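Local coordinates for protein glycerol dehydratase (Clostridium butyricum, PDB 1R9D) that dehydrates glycerol to 3-hydroxypropionaldehyde without coenzyme B12, probably by means of a glycyl radical, at residues A[137-142]-A[503-508]; A[482-487]-A[561-566]; A[497-502]-A[618-623]; A[766-771]-A[778-783]. All coordinates share one frame; numbering follows the deposited sequence.

In the fold
Interaction 1 opens first, at 137-142, and closes a loop of 360 residues when the chain reaches 503-508 on the long helix 484-516. Before that closure the same helix has already begun interaction 2, at 482-487, and interaction 3, at 497-502. These close in turn at 561-566 of helix 553-569 and 618-623 of helix 607-624, so the three contacts cross one another. Helix 484-516 is thus tied to three parts of the Pyruvate formate lyase-like region, and interactions 1 and 3 touch where Glu142 hydrogen-bonds to Tyr497. Interaction 4, a short local closure near the C terminus, follows in series and joins the turn after strand 765-767 to helix 773-781.

Interaction 1. Residues A[137-142]-A[503-508]; sequences SYMTEE and CCADNC
The ring of Tyr138 is approached obliquely by the backbone oxygen Cys508 O, and the side chain of Ile511, one turn further along helix 484-516, also packs against this tyrosine. The contact is the short connection between two helices, packed on a long helix of the pyruvate formate lyase-like fold: helix 131-138 ends at Tyr138, Met139 leaves helical geometry, and Thr140 takes the N-cap position of helix 141-147. Cys508 faces this connection with both its side-chain atoms. Cys508 CB lies 3.9 Å from Tyr138 CB and 3.8 Å from Met139 CG. Met139 places CG beside its backbone N (chi1 -66°) and then runs out extended, which carries the thioether past Cys508 to the preceding turn of the helix. There Met139 SD comes within 4.3 Å of Ala505 CB, and Met139 CE lies 4.0 Å from Ala505 O. The hydroxyl of Tyr138 leads away from the contact to hydrogen-bond with Glu515, while Pro46 of the second subunit packs against the same residue. All four touching residues are buried, and no hydrogen bond joins the two segments. At the end of helix 131-138, the thiol sulfur Cys508 SG stands 3.5 Å from Tyr138 O.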
# COMPACT_ATOMS: atom_id res chain seq x y z
N SER A 137 -0.33 14.35 3.86
CA SER A 137 -1.63 14.01 3.31
C SER A 137 -2.44 13.13 4.26
O SER A 137 -3.67 13.19 4.28
CB SER A 137 -1.48 13.30 1.96
OG SER A 137 -0.88 14.16 1.00
N TYR A 138 -1.75 12.30 5.05
CA TYR A 138 -2.43 11.42 6.00
C TYR A 138 -2.90 12.15 7.26
O TYR A 138 -3.82 11.70 7.95
CB TYR A 138 -1.53 10.25 6.39
CG TYR A 138 -1.66 9.04 5.49
CD1 TYR A 138 -0.55 8.53 4.81
CD2 TYR A 138 -2.89 8.40 5.32
CE1 TYR A 138 -0.67 7.42 3.97
CE2 TYR A 138 -3.02 7.29 4.48
CZ TYR A 138 -1.91 6.81 3.81
OH TYR A 138 -2.04 5.72 2.97
N MET A 139 -2.27 13.29 7.56
CA MET A 139 -2.63 14.07 8.74
C MET A 139 -3.93 14.84 8.55
O MET A 139 -4.21 15.33 7.46
CB MET A 139 -1.52 15.07 9.08
CG MET A 139 -0.22 14.46 9.52
SD MET A 139 1.01 15.73 9.89
CE MET A 139 2.52 14.83 9.60
N THR A 140 -4.72 14.96 9.61
CA THR A 140 -5.97 15.70 9.55
C THR A 140 -5.62 17.18 9.62
O THR A 140 -4.52 17.54 10.03
CB THR A 140 -6.88 15.37 10.73
OG1 THR A 140 -6.25 15.79 11.94
CG2 THR A 140 -7.14 13.87 10.80
N GLU A 141 -6.55 18.04 9.23
CA GLU A 141 -6.27 19.47 9.27
C GLU A 141 -5.98 19.93 10.69
O GLU A 141 -5.10 20.76 10.92
CB GLU A 141 -7.44 20.26 8.69
CG GLU A 141 -7.14 21.75 8.52
CD GLU A 141 -5.83 22.00 7.80
OE1 GLU A 141 -5.67 21.53 6.65
OE2 GLU A 141 -4.95 22.66 8.39
N GLU A 142 -6.71 19.40 11.66
CA GLU A 142 -6.50 19.77 13.05
C GLU A 142 -5.10 19.37 13.52
O GLU A 142 -4.48 20.08 14.30
CB GLU A 142 -7.56 19.15 13.95
CG GLU A 142 -7.31 19.37 15.43
CD GLU A 142 -8.51 19.00 16.29
OE1 GLU A 142 -9.20 18.01 15.95
OE2 GLU A 142 -8.76 19.69 17.30
N CYS A 503 1.48 12.39 18.71
CA CYS A 503 1.52 10.96 18.46
C CYS A 503 0.79 10.58 17.18
O CYS A 503 1.22 9.68 16.44
CB CYS A 503 0.95 10.21 19.67
SG CYS A 503 2.06 10.35 21.10
N CYS A 504 -0.30 11.28 16.88
CA CYS A 504 -1.04 11.01 15.65
C CYS A 504 -0.18 11.40 14.45
O CYS A 504 -0.12 10.68 13.45
CB CYS A 504 -2.36 11.79 15.62
SG CYS A 504 -3.56 11.21 16.85
N ALA A 505 0.51 12.54 14.55
CA ALA A 505 1.39 13.01 13.47
C ALA A 505 2.49 11.98 13.23
O ALA A 505 2.82 11.65 12.09
CB ALA A 505 2.00 14.37 13.84
N ASP A 506 3.08 11.48 14.32
CA ASP A 506 4.13 10.47 14.23
C ASP A 506 3.60 9.23 13.50
O ASP A 506 4.28 8.68 12.63
CB ASP A 506 4.59 10.05 15.63
CG ASP A 506 5.80 10.84 16.10
OD1 ASP A 506 6.05 10.85 17.32
OD2 ASP A 506 6.51 11.42 15.25
N ASN A 507 2.39 8.80 13.84
CA ASN A 507 1.83 7.63 13.20
C ASN A 507 1.60 7.81 11.70
O ASN A 507 1.72 6.86 10.93
CB ASN A 507 0.52 7.21 13.89
CG ASN A 507 0.77 6.52 15.23
OD1 ASN A 507 1.86 5.99 15.48
ND2 ASN A 507 -0.24 6.52 16.10
N CYS A 508 1.30 9.04 11.28
CA CYS A 508 1.09 9.31 9.86
C CYS A 508 2.42 9.22 9.11
O CYS A 508 2.47 8.74 7.97
CB CYS A 508 0.48 10.70 9.66
SG CYS A 508 -1.25 10.84 10.21

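Interaction 2. Residues A[482-487]-A[561-566]; sequences KSFDEF and VAVKKI
Phe484 and Lys564 make the tight part of this contact. Lys564 CB sits almost exactly over the centre of the Phe484 ring, 3.6 Å from the centroid and 9° off the normal, a CH-pi contact. The lysine chain then crosses the phenylalanine side chain at about a right angle, with Lys564 CG and Lys564 CD both 3.9 Å from Phe484 CD2. Val563 serves two rings with one methyl group. Its CG1 lies at the edge of Phe484, near the ring plane, and also over the centre of the buried Phe487 ring, 4.0 Å from that centroid. Both phenylalanines hold CG anti to N (chi1 -176° and -173°), which sends the two rings, one helical turn apart, toward helix 553-569. Leu612 of helix 607-624 adds to the packing around Phe484.

The looser side is the start of helix 484-516, where Lys482 and Asp485 are exposed and take no part. Here Ser483 and Glu486 form a capping box: Glu486 N donates to Ser483 OG at 3.3 Å, and Ser483 N to Glu486 OE1 at 3.1 Å. Beyond the ring the Lys564 amine turns away from 482-487 to a salt bridge with Asp569. The contact therefore rests on CH-pi and apolar packing: the aliphatic part of Lys564 does the touching, and its charged end is not needed to join the segments.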
# COMPACT_ATOMS: atom_id res chain seq x y z
N LYS A 482 -8.88 29.10 42.14
CA LYS A 482 -8.72 29.32 43.58
C LYS A 482 -7.81 28.29 44.23
O LYS A 482 -7.47 28.43 45.41
CB LYS A 482 -10.09 29.31 44.25
CG LYS A 482 -11.05 30.37 43.73
CD LYS A 482 -12.42 30.26 44.39
CE LYS A 482 -13.40 31.26 43.80
NZ LYS A 482 -14.77 31.08 44.36
N SER A 483 -7.43 27.26 43.48
CA SER A 483 -6.56 26.22 44.03
C SER A 483 -5.53 25.73 43.01
O SER A 483 -5.75 25.81 41.80
CB SER A 483 -7.40 25.03 44.49
OG SER A 483 -7.93 24.33 43.37
N PHE A 484 -4.43 25.20 43.52
CA PHE A 484 -3.37 24.68 42.67
C PHE A 484 -3.87 23.43 41.96
O PHE A 484 -3.39 23.08 40.88
CB PHE A 484 -2.13 24.36 43.52
CG PHE A 484 -0.96 23.90 42.71
CD1 PHE A 484 -0.39 24.73 41.75
CD2 PHE A 484 -0.42 22.64 42.91
CE1 PHE A 484 0.71 24.30 41.00
CE2 PHE A 484 0.68 22.20 42.16
CZ PHE A 484 1.24 23.04 41.21
N ASP A 485 -4.84 22.75 42.58
CA ASP A 485 -5.41 21.54 42.00
C ASP A 485 -6.09 21.86 40.67
O ASP A 485 -6.03 21.07 39.73
CB ASP A 485 -6.43 20.92 42.95
CG ASP A 485 -5.85 20.64 44.32
OD1 ASP A 485 -5.45 21.60 45.02
OD2 ASP A 485 -5.78 19.45 44.70
N GLU A 486 -6.73 23.02 40.60
CA GLU A 486 -7.41 23.45 39.38
C GLU A 486 -6.37 23.75 38.32
O GLU A 486 -6.61 23.57 37.12
CB GLU A 486 -8.24 24.71 39.63
CG GLU A 486 -9.40 24.54 40.59
CD GLU A 486 -10.17 25.84 40.79
OE1 GLU A 486 -9.53 26.85 41.18
OE2 GLU A 486 -11.39 25.87 40.55
N PHE A 487 -5.21 24.22 38.76
CA PHE A 487 -4.12 24.54 37.85
C PHE A 487 -3.57 23.27 37.22
O PHE A 487 -3.41 23.19 36.00
CB PHE A 487 -3.00 25.26 38.59
CG PHE A 487 -1.91 25.76 37.69
CD1 PHE A 487 -2.08 26.95 36.98
CD2 PHE A 487 -0.74 25.04 37.52
CE1 PHE A 487 -1.09 27.40 36.11
CE2 PHE A 487 0.26 25.48 36.65
CZ PHE A 487 0.08 26.67 35.94
N VAL A 561 6.17 24.82 41.24
CA VAL A 561 6.30 25.11 42.66
C VAL A 561 6.15 26.61 42.93
O VAL A 561 5.67 27.01 44.00
CB VAL A 561 7.65 24.61 43.25
CG1 VAL A 561 8.79 25.55 42.89
CG2 VAL A 561 7.52 24.47 44.78
N ALA A 562 6.54 27.43 41.96
CA ALA A 562 6.41 28.88 42.13
C ALA A 562 4.94 29.26 42.12
O ALA A 562 4.49 30.06 42.94
CB ALA A 562 7.15 29.61 41.01
N VAL A 563 4.18 28.68 41.20
CA VAL A 563 2.75 28.96 41.10
C VAL A 563 2.04 28.52 42.38
O VAL A 563 1.25 29.27 42.96
CB VAL A 563 2.12 28.24 39.88
CG1 VAL A 563 0.60 28.30 39.95
CG2 VAL A 563 2.60 28.88 38.60
N LYS A 564 2.34 27.30 42.83
CA LYS A 564 1.73 26.75 44.03
C LYS A 564 2.03 27.54 45.30
O LYS A 564 1.13 27.80 46.10
CB LYS A 564 2.18 25.30 44.24
CG LYS A 564 1.64 24.67 45.51
CD LYS A 564 2.20 23.27 45.73
CE LYS A 564 1.79 22.72 47.09
NZ LYS A 564 2.40 23.50 48.22
N LYS A 565 3.29 27.93 45.48
CA LYS A 565 3.72 28.67 46.67
C LYS A 565 3.41 30.16 46.67
O LYS A 565 2.77 30.67 47.59
CB LYS A 565 5.23 28.50 46.88
CG LYS A 565 5.67 27.11 47.29
CD LYS A 565 7.17 27.08 47.53
CE LYS A 565 7.60 28.02 48.65
NZ LYS A 565 7.21 27.51 50.00
N ILE A 566 3.90 30.86 45.65
CA ILE A 566 3.72 32.30 45.55
C ILE A 566 2.28 32.75 45.30
O ILE A 566 1.85 33.77 45.82
CB ILE A 566 4.62 32.89 44.45
CG1 ILE A 566 6.08 32.49 44.69
CG2 ILE A 566 4.50 34.41 44.43
CD1 ILE A 566 6.63 32.91 46.04

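Interaction 3. Residues A[497-502]-A[618-623]; sequences YFVKHM and LVYCRE
Tyr620 is the first residue of 618-623 to meet 497-502; Val619, before it, packs on Tyr491 and Met495, earlier on the same long helix. The CB of Tyr620 does not point at 497-502, but the ring comes nearer and touches Val499 and Met502. Val499 CG2 approaches obliquely, 4.0 Å from Tyr620 CD1. The Met502 side chain crosses that of Tyr620 at about a right angle. Its bend at the last torsion (chi3 71°) brings Met502 CE obliquely to the hydroxyl end of the ring, 3.7 Å from Tyr620 OH. The phenolic hydroxyl has a weak hydrogen bond to Pro548 O. One turn on, Glu623 offers its aliphatic base to Val499, with Glu623 CB 3.8 Å from Val499 CG1, and its chain then turns at chi2 so that the carboxylate forms a salt bridge with Lys626.

The segments of the two helices run in broadly the same direction, crossing at -41° with axes 10.1 Å apart, and meet through buried side chains without a hydrogen bond. Phe451 of strand 449-452 packs against Val499, Met502 and the Tyr620 ring alike, and Leu453 of helix 453-461 also touches Tyr620, so the helix pair lies against this strand and the helix that follows it.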
# COMPACT_ATOMS: atom_id res chain seq x y z
N TYR A 497 -4.12 17.32 24.94
CA TYR A 497 -4.44 17.74 23.59
C TYR A 497 -3.24 17.70 22.65
O TYR A 497 -3.31 17.12 21.57
CB TYR A 497 -5.02 19.15 23.59
CG TYR A 497 -5.42 19.65 22.22
CD1 TYR A 497 -6.61 19.23 21.63
CD2 TYR A 497 -4.60 20.51 21.49
CE1 TYR A 497 -6.98 19.64 20.35
CE2 TYR A 497 -4.96 20.93 20.20
CZ TYR A 497 -6.15 20.49 19.64
OH TYR A 497 -6.51 20.88 18.37
N PHE A 498 -2.14 18.32 23.05
CA PHE A 498 -0.97 18.35 22.19
C PHE A 498 -0.21 17.03 22.08
O PHE A 498 0.36 16.74 21.03
CB PHE A 498 -0.04 19.49 22.62
CG PHE A 498 -0.61 20.85 22.32
CD1 PHE A 498 -0.64 21.34 21.02
CD2 PHE A 498 -1.19 21.61 23.33
CE1 PHE A 498 -1.23 22.56 20.72
CE2 PHE A 498 -1.79 22.85 23.04
CZ PHE A 498 -1.81 23.32 21.73
N VAL A 499 -0.21 16.23 23.14
CA VAL A 499 0.47 14.94 23.06
C VAL A 499 -0.31 14.06 22.08
O VAL A 499 0.27 13.32 21.30
CB VAL A 499 0.56 14.23 24.43
CG1 VAL A 499 1.08 12.81 24.25
CG2 VAL A 499 1.50 15.00 25.35
N LYS A 500 -1.64 14.18 22.11
CA LYS A 500 -2.47 13.40 21.21
C LYS A 500 -2.11 13.68 19.75
O LYS A 500 -1.91 12.76 18.95
CB LYS A 500 -3.96 13.72 21.42
CG LYS A 500 -4.89 12.85 20.58
CD LYS A 500 -6.08 13.62 20.04
CE LYS A 500 -6.94 14.19 21.14
NZ LYS A 500 -8.12 14.92 20.58
N HIS A 501 -2.01 14.96 19.39
CA HIS A 501 -1.68 15.29 18.01
C HIS A 501 -0.24 14.99 17.60
O HIS A 501 0.03 14.71 16.44
CB HIS A 501 -2.06 16.75 17.73
CG HIS A 501 -3.54 16.96 17.65
ND1 HIS A 501 -4.30 16.44 16.63
CD2 HIS A 501 -4.41 17.54 18.51
CE1 HIS A 501 -5.58 16.69 16.86
NE2 HIS A 501 -5.67 17.36 18.00
N MET A 502 0.68 15.03 18.56
CA MET A 502 2.07 14.71 18.27
C MET A 502 2.16 13.23 17.93
O MET A 502 2.82 12.83 16.96
CB MET A 502 2.96 15.01 19.49
CG MET A 502 4.36 14.42 19.39
SD MET A 502 5.40 14.77 20.83
CE MET A 502 4.63 13.72 22.07
N LEU A 618 5.73 13.47 34.86
CA LEU A 618 4.85 12.30 34.81
C LEU A 618 3.57 12.56 34.04
O LEU A 618 3.02 11.64 33.44
CB LEU A 618 4.52 11.82 36.23
CG LEU A 618 5.55 10.87 36.83
CD1 LEU A 618 5.29 10.68 38.33
CD2 LEU A 618 5.49 9.53 36.10
N VAL A 619 3.07 13.80 34.08
CA VAL A 619 1.85 14.12 33.35
C VAL A 619 2.12 13.89 31.85
O VAL A 619 1.29 13.32 31.14
CB VAL A 619 1.43 15.58 33.58
CG1 VAL A 619 0.26 15.95 32.67
CG2 VAL A 619 1.02 15.75 35.05
N TYR A 620 3.29 14.33 31.40
CA TYR A 620 3.68 14.14 30.00
C TYR A 620 3.84 12.64 29.72
O TYR A 620 3.28 12.11 28.76
CB TYR A 620 5.01 14.84 29.73
CG TYR A 620 5.63 14.47 28.40
CD1 TYR A 620 5.10 14.95 27.20
CD2 TYR A 620 6.72 13.61 28.34
CE1 TYR A 620 5.64 14.59 25.97
CE2 TYR A 620 7.28 13.24 27.11
CZ TYR A 620 6.73 13.73 25.93
OH TYR A 620 7.27 13.38 24.71
N CYS A 621 4.60 11.96 30.57
CA CYS A 621 4.85 10.54 30.39
C CYS A 621 3.59 9.68 30.35
O CYS A 621 3.48 8.76 29.53
CB CYS A 621 5.81 10.04 31.47
SG CYS A 621 7.51 10.73 31.36
N ARG A 622 2.63 9.97 31.22
CA ARG A 622 1.38 9.19 31.26
C ARG A 622 0.56 9.38 29.99
O ARG A 622 -0.14 8.46 29.56
CB ARG A 622 0.54 9.57 32.47
CG ARG A 622 1.18 9.26 33.81
CD ARG A 622 0.28 9.71 34.95
NE ARG A 622 0.93 9.63 36.26
CZ ARG A 622 1.08 10.66 37.07
NH1 ARG A 622 0.62 11.86 36.73
NH2 ARG A 622 1.68 10.50 38.25
N GLU A 623 0.63 10.56 29.39
CA GLU A 623 -0.10 10.81 28.16
C GLU A 623 0.53 10.01 27.02
O GLU A 623 -0.18 9.34 26.27
CB GLU A 623 -0.10 12.30 27.79
CG GLU A 623 -0.94 13.20 28.70
CD GLU A 623 -2.37 12.74 28.85
OE1 GLU A 623 -3.00 12.36 27.84
OE2 GLU A 623 -2.89 12.77 29.99

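Interaction 4. Residues A[766-771]-A[778-783]; sequences AQFISL and DIIART
Phe768 and Leu771 reach across to Ile780 and Ile779 just after the chain has left strand 765-767. That strand pairs antiparallel with 758-760, and the turn between them holds Gly763, the predicted site of the glycyl radical, which is not modified here. Within the strand, Ala766 keeps up the backbone pairing with Val759. Gln767 then opens a short 3-10 turn, and its carbonyl oxygen takes two bonds from Ser770: Gln767 O is 2.8 Å from Ser770 N and 2.7 Å from Ser770 OG, the hydroxyl lying in the carbonyl plane on a lone pair.

Phe768 is the first residue of this turn. With CG anti to the backbone N (chi1 -171°), the end of the ring is brought close to Ile780, whose CD1 meets its outer edge, near the ring plane, 4.2 Å from Phe768 CZ. The two side chains cross at about a right angle. Phe768 O, besides accepting from Leu771 N, takes a hydrogen bond from Gln776 of the same helix. Leu771 closes the turn and points at the helix, where Leu771 CD1 and Ile779 CD1 touch at 4.1 Å, the two side chains again crossing at about a right angle. Val759 of the partner strand packs against Phe768, Leu771 and Ile779. The Leu771 side chain is about 12 Å from bound glycerol.

Across the contact the chemistry is wholly apolar, a few methyl groups and one ring edge at ordinary packing distances. No hydrogen bond joins 766-771 to 778-783, so what ties the hairpin that carries the predicted radical site to the C-terminal helix through these residues is hydrophobic packing.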
# COMPACT_ATOMS: atom_id res chain seq x y z
N ALA A 766 30.82 17.36 20.44
CA ALA A 766 30.96 18.04 19.16
C ALA A 766 32.18 18.92 19.12
O ALA A 766 32.75 19.27 20.15
CB ALA A 766 29.71 18.88 18.89
N GLN A 767 32.58 19.27 17.90
CA GLN A 767 33.71 20.16 17.69
C GLN A 767 33.11 21.52 18.07
O GLN A 767 32.23 22.03 17.38
CB GLN A 767 34.12 20.14 16.22
CG GLN A 767 35.14 21.19 15.82
CD GLN A 767 35.46 21.13 14.34
OE1 GLN A 767 34.57 20.92 13.51
NE2 GLN A 767 36.73 21.33 13.99
N PHE A 768 33.58 22.07 19.17
CA PHE A 768 33.07 23.34 19.67
C PHE A 768 32.88 24.44 18.62
O PHE A 768 31.82 25.08 18.58
CB PHE A 768 33.98 23.86 20.79
CG PHE A 768 33.43 25.06 21.51
CD1 PHE A 768 32.34 24.94 22.36
CD2 PHE A 768 34.00 26.32 21.32
CE1 PHE A 768 31.81 26.05 23.01
CE2 PHE A 768 33.48 27.44 21.97
CZ PHE A 768 32.38 27.30 22.81
N ILE A 769 33.87 24.65 17.76
CA ILE A 769 33.76 25.70 16.75
C ILE A 769 32.76 25.44 15.63
O ILE A 769 32.52 26.31 14.79
CB ILE A 769 35.14 26.04 16.11
CG1 ILE A 769 35.68 24.84 15.33
CG2 ILE A 769 36.13 26.45 17.20
CD1 ILE A 769 36.94 25.15 14.53
N SER A 770 32.17 24.24 15.60
CA SER A 770 31.19 23.93 14.56
C SER A 770 29.78 24.27 15.04
O SER A 770 28.83 24.28 14.26
CB SER A 770 31.25 22.44 14.19
OG SER A 770 30.69 21.62 15.21
N LEU A 771 29.66 24.57 16.33
CA LEU A 771 28.38 24.91 16.94
C LEU A 771 27.98 26.37 16.80
O LEU A 771 28.83 27.26 16.85
CB LEU A 771 28.41 24.57 18.43
CG LEU A 771 28.62 23.11 18.84
CD1 LEU A 771 28.86 23.05 20.35
CD2 LEU A 771 27.39 22.31 18.46
N ASP A 778 25.04 28.49 25.61
CA ASP A 778 24.23 27.72 26.55
C ASP A 778 25.15 26.79 27.34
O ASP A 778 24.99 26.64 28.56
CB ASP A 778 23.17 26.90 25.80
CG ASP A 778 22.19 26.21 26.75
OD1 ASP A 778 21.98 24.99 26.60
OD2 ASP A 778 21.63 26.90 27.63
N ILE A 779 26.12 26.18 26.66
CA ILE A 779 27.05 25.27 27.33
C ILE A 779 27.95 26.01 28.31
O ILE A 779 28.21 25.54 29.41
CB ILE A 779 27.91 24.51 26.30
CG1 ILE A 779 27.02 23.57 25.47
CG2 ILE A 779 29.02 23.74 27.00
CD1 ILE A 779 27.74 22.89 24.31
N ILE A 780 28.44 27.17 27.90
CA ILE A 780 29.31 27.97 28.76
C ILE A 780 28.55 28.43 30.01
O ILE A 780 29.13 28.53 31.10
CB ILE A 780 29.85 29.21 28.00
CG1 ILE A 780 30.82 28.74 26.90
CG2 ILE A 780 30.56 30.16 28.95
CD1 ILE A 780 31.21 29.84 25.91
N ALA A 781 27.25 28.69 29.86
CA ALA A 781 26.43 29.18 30.97
C ALA A 781 26.00 28.11 31.98
O ALA A 781 25.47 28.44 33.04
CB ALA A 781 25.19 29.88 30.42
N ARG A 782 26.24 26.85 31.66
CA ARG A 782 25.87 25.78 32.57
C ARG A 782 26.61 25.89 33.90
O ARG A 782 27.73 26.41 33.96
CB ARG A 782 26.18 24.42 31.94
CG ARG A 782 25.27 24.09 30.78
CD ARG A 782 25.70 22.81 30.09
NE ARG A 782 24.88 22.54 28.92
CZ ARG A 782 25.09 21.54 28.07
NH1 ARG A 782 26.11 20.72 28.27
NH2 ARG A 782 24.29 21.37 27.03
N THR A 783 25.98 25.41 34.96
CA THR A 783 26.58 25.44 36.28
C THR A 783 27.89 24.67 36.29
O THR A 783 27.99 23.58 35.72
CB THR A 783 25.66 24.80 37.33
OG1 THR A 783 24.39 25.44 37.32
CG2 THR A 783 26.29 24.91 38.72